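Side-chain contact in xylose isomerase-like TIM barrel (Anabaena variabilis ATCC 29413, PDB 2QW5), which probably acts as a sugar or sugar phosphate isomerase or epimerase, binding zinc and d-xylose in a TIM barrel: residues W301-D306 with Y311-D316. Numbering follows the deposited sequence.
Sequences WIPDED and YPNAYD
The indole of Trp301 lies against Asn313, whose CB sits over the centre of the six-membered ring, 3.6 Å from its centroid and 17° off the ring normal, a CH-pi contact. The amide plane of Asn313 is perpendicular to the indole (90°), and ND2 reaches 3.8 Å from CH2 of Trp301. At the edge of the indole, NE1 of Trp301 donates to the backbone O of Tyr311 (3.0 Å), which it meets from above the carbonyl plane. Tryptophan suits the place because it joins a broad apolar face to an N-H at its edge; CG, turned between its own backbone N and carbonyl carbon (chi1 58°), brings both to the other segment. Replacing the indole by an alanine would probably leave the Tyr311 carbonyl without this donor and open a gap over CB of Asn313. The Trp301 backbone contributes too, its O accepting from Ala314 N at 2.9 Å. Two residues on, the compact ring of Pro303 packs its CG 3.7 Å from CD2 of Tyr315, while the small methyl of Ala314 lets Ile302 CG1 approach.

All this takes place where the loop after helix 287-290, past the last barrel strand 278-280, leads into the C-terminal helix 314-332, on the periphery of the TIM barrel and away from the zinc and xylose sites. Asn313 is the N-cap, its short side chain carrying a carbonyl to the first-turn N-H groups: OD1 accepts from Asp316 N at 2.8 Å, and OD2 of Asp316 accepts in return from Asn313 N, completing a capping box that holds the asparagine against one face of the indole. Within 301-306, OD2 of Asp306 accepts from Ile302 N through its anti lone pair, and its OD1 forms a salt bridge with Lys299. Tyr315 OH is hydrogen-bonded to His36 of helix 27-42.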
loop_
_atom_site.group_PDB
_atom_site.type_symbol
_atom_site.label_atom_id
_atom_site.label_comp_id
_atom_site.label_asym_id
_atom_site.label_seq_id
_atom_site.Cartn_x
_atom_site.Cartn_y
_atom_site.Cartn_z
ATOM N N TRP A 301 7.247 -27.487 -7.991
ATOM C CA TRP A 301 8.608 -27.447 -7.479
ATOM C C TRP A 301 9.643 -27.766 -8.540
ATOM O O TRP A 301 9.445 -28.644 -9.367
ATOM C CB TRP A 301 8.801 -28.307 -6.238
ATOM C CG TRP A 301 8.487 -29.726 -6.394
ATOM C CD1 TRP A 301 7.288 -30.301 -6.215
ATOM C CD2 TRP A 301 9.412 -30.793 -6.674
ATOM N NE1 TRP A 301 7.373 -31.648 -6.424
ATOM C CE2 TRP A 301 8.670 -31.984 -6.678
ATOM C CE3 TRP A 301 10.782 -30.847 -6.948
ATOM C CZ2 TRP A 301 9.235 -33.235 -6.946
ATOM C CZ3 TRP A 301 11.364 -32.103 -7.219
ATOM C CH2 TRP A 301 10.576 -33.278 -7.220
ATOM N N ILE A 302 10.734 -27.019 -8.502
ATOM C CA ILE A 302 11.774 -27.101 -9.512
ATOM C C ILE A 302 12.831 -28.110 -9.044
ATOM O O ILE A 302 13.501 -27.843 -8.053
ATOM C CB ILE A 302 12.378 -25.738 -9.791
ATOM C CG1 ILE A 302 11.291 -24.765 -10.273
ATOM C CG2 ILE A 302 13.457 -25.864 -10.888
ATOM C CD1 ILE A 302 11.683 -23.257 -10.114
ATOM N N PRO A 303 12.975 -29.260 -9.750
ATOM C CA PRO A 303 13.977 -30.251 -9.341
ATOM C C PRO A 303 15.391 -29.675 -9.255
ATOM O O PRO A 303 15.816 -28.955 -10.161
ATOM C CB PRO A 303 13.873 -31.317 -10.436
ATOM C CG PRO A 303 12.471 -31.240 -10.870
ATOM C CD PRO A 303 12.258 -29.747 -10.946
ATOM N N ASP A 304 16.031 -29.946 -8.112
ATOM C CA ASP A 304 17.378 -29.474 -7.703
ATOM C C ASP A 304 17.351 -28.144 -6.946
ATOM O O ASP A 304 18.110 -27.996 -5.977
ATOM C CB ASP A 304 18.450 -29.540 -8.814
ATOM C CG ASP A 304 18.787 -30.986 -9.197
ATOM O OD1 ASP A 304 19.217 -31.743 -8.296
ATOM O OD2 ASP A 304 18.622 -31.364 -10.381
ATOM N N GLU A 305 16.480 -27.207 -7.332
ATOM C CA GLU A 305 16.356 -25.964 -6.581
ATOM C C GLU A 305 15.533 -26.203 -5.334
ATOM O O GLU A 305 16.018 -25.972 -4.208
ATOM C CB GLU A 305 15.724 -24.847 -7.404
ATOM C CG GLU A 305 15.547 -23.533 -6.599
ATOM C CD GLU A 305 14.874 -22.445 -7.380
ATOM O OE1 GLU A 305 14.729 -22.596 -8.615
ATOM O OE2 GLU A 305 14.501 -21.433 -6.748
ATOM N N ASP A 306 14.286 -26.635 -5.543
ATOM C CA ASP A 306 13.345 -26.833 -4.458
ATOM C C ASP A 306 13.422 -28.261 -3.950
ATOM O O ASP A 306 13.735 -29.167 -4.728
ATOM C CB ASP A 306 11.922 -26.576 -4.932
ATOM C CG ASP A 306 11.717 -25.170 -5.453
ATOM O OD1 ASP A 306 12.068 -24.193 -4.753
ATOM O OD2 ASP A 306 11.129 -25.057 -6.547
ATOM N N TYR A 311 3.592 -33.164 -4.626
ATOM C CA TYR A 311 2.825 -32.454 -5.659
ATOM C C TYR A 311 3.567 -32.493 -7.002
ATOM O O TYR A 311 4.725 -32.916 -7.046
ATOM C CB TYR A 311 2.519 -31.031 -5.184
ATOM C CG TYR A 311 1.799 -31.046 -3.852
ATOM C CD1 TYR A 311 0.493 -31.498 -3.765
ATOM C CD2 TYR A 311 2.435 -30.633 -2.672
ATOM C CE1 TYR A 311 -0.182 -31.534 -2.515
ATOM C CE2 TYR A 311 1.781 -30.660 -1.436
ATOM C CZ TYR A 311 0.471 -31.113 -1.368
ATOM O OH TYR A 311 -0.190 -31.139 -0.160
ATOM N N PRO A 312 2.873 -32.164 -8.109
ATOM C CA PRO A 312 3.572 -32.134 -9.404
ATOM C C PRO A 312 4.745 -31.142 -9.439
ATOM O O PRO A 312 4.672 -30.065 -8.804
ATOM C CB PRO A 312 2.452 -31.727 -10.382
ATOM C CG PRO A 312 1.219 -32.159 -9.728
ATOM C CD PRO A 312 1.443 -31.856 -8.287
ATOM N N ASN A 313 5.833 -31.552 -10.109
ATOM C CA ASN A 313 7.035 -30.740 -10.263
ATOM C C ASN A 313 6.949 -29.948 -11.572
ATOM O O ASN A 313 6.032 -30.158 -12.373
ATOM C CB ASN A 313 8.338 -31.549 -10.068
ATOM C CG ASN A 313 8.721 -32.460 -11.223
ATOM O OD1 ASN A 313 8.453 -32.213 -12.390
ATOM N ND2 ASN A 313 9.430 -33.520 -10.872
ATOM N N ALA A 314 7.909 -29.053 -11.757
ATOM C CA ALA A 314 7.979 -28.187 -12.941
ATOM C C ALA A 314 7.987 -28.956 -14.269
ATOM O O ALA A 314 7.333 -28.565 -15.230
ATOM C CB ALA A 314 9.228 -27.260 -12.840
ATOM N N TYR A 315 8.697 -30.091 -14.301
ATOM C CA TYR A 315 8.805 -30.916 -15.499
ATOM C C TYR A 315 7.558 -31.716 -15.792
ATOM O O TYR A 315 7.193 -31.879 -16.953
ATOM C CB TYR A 315 10.038 -31.832 -15.414
ATOM C CG TYR A 315 11.351 -31.096 -15.342
ATOM C CD1 TYR A 315 11.610 -29.984 -16.148
ATOM C CD2 TYR A 315 12.392 -31.581 -14.564
ATOM C CE1 TYR A 315 12.802 -29.317 -16.101
ATOM C CE2 TYR A 315 13.624 -30.919 -14.510
ATOM C CZ TYR A 315 13.822 -29.796 -15.293
ATOM O OH TYR A 315 15.008 -29.134 -15.277
ATOM N N ASP A 316 6.899 -32.200 -14.739
ATOM C CA ASP A 316 5.608 -32.871 -14.862
ATOM C C ASP A 316 4.614 -31.952 -15.584
ATOM O O ASP A 316 3.988 -32.361 -16.551
ATOM C CB ASP A 316 5.027 -33.256 -13.486
ATOM C CG ASP A 316 5.933 -34.205 -12.701
ATOM O OD1 ASP A 316 6.646 -35.039 -13.306
ATOM O OD2 ASP A 316 5.932 -34.108 -11.459
#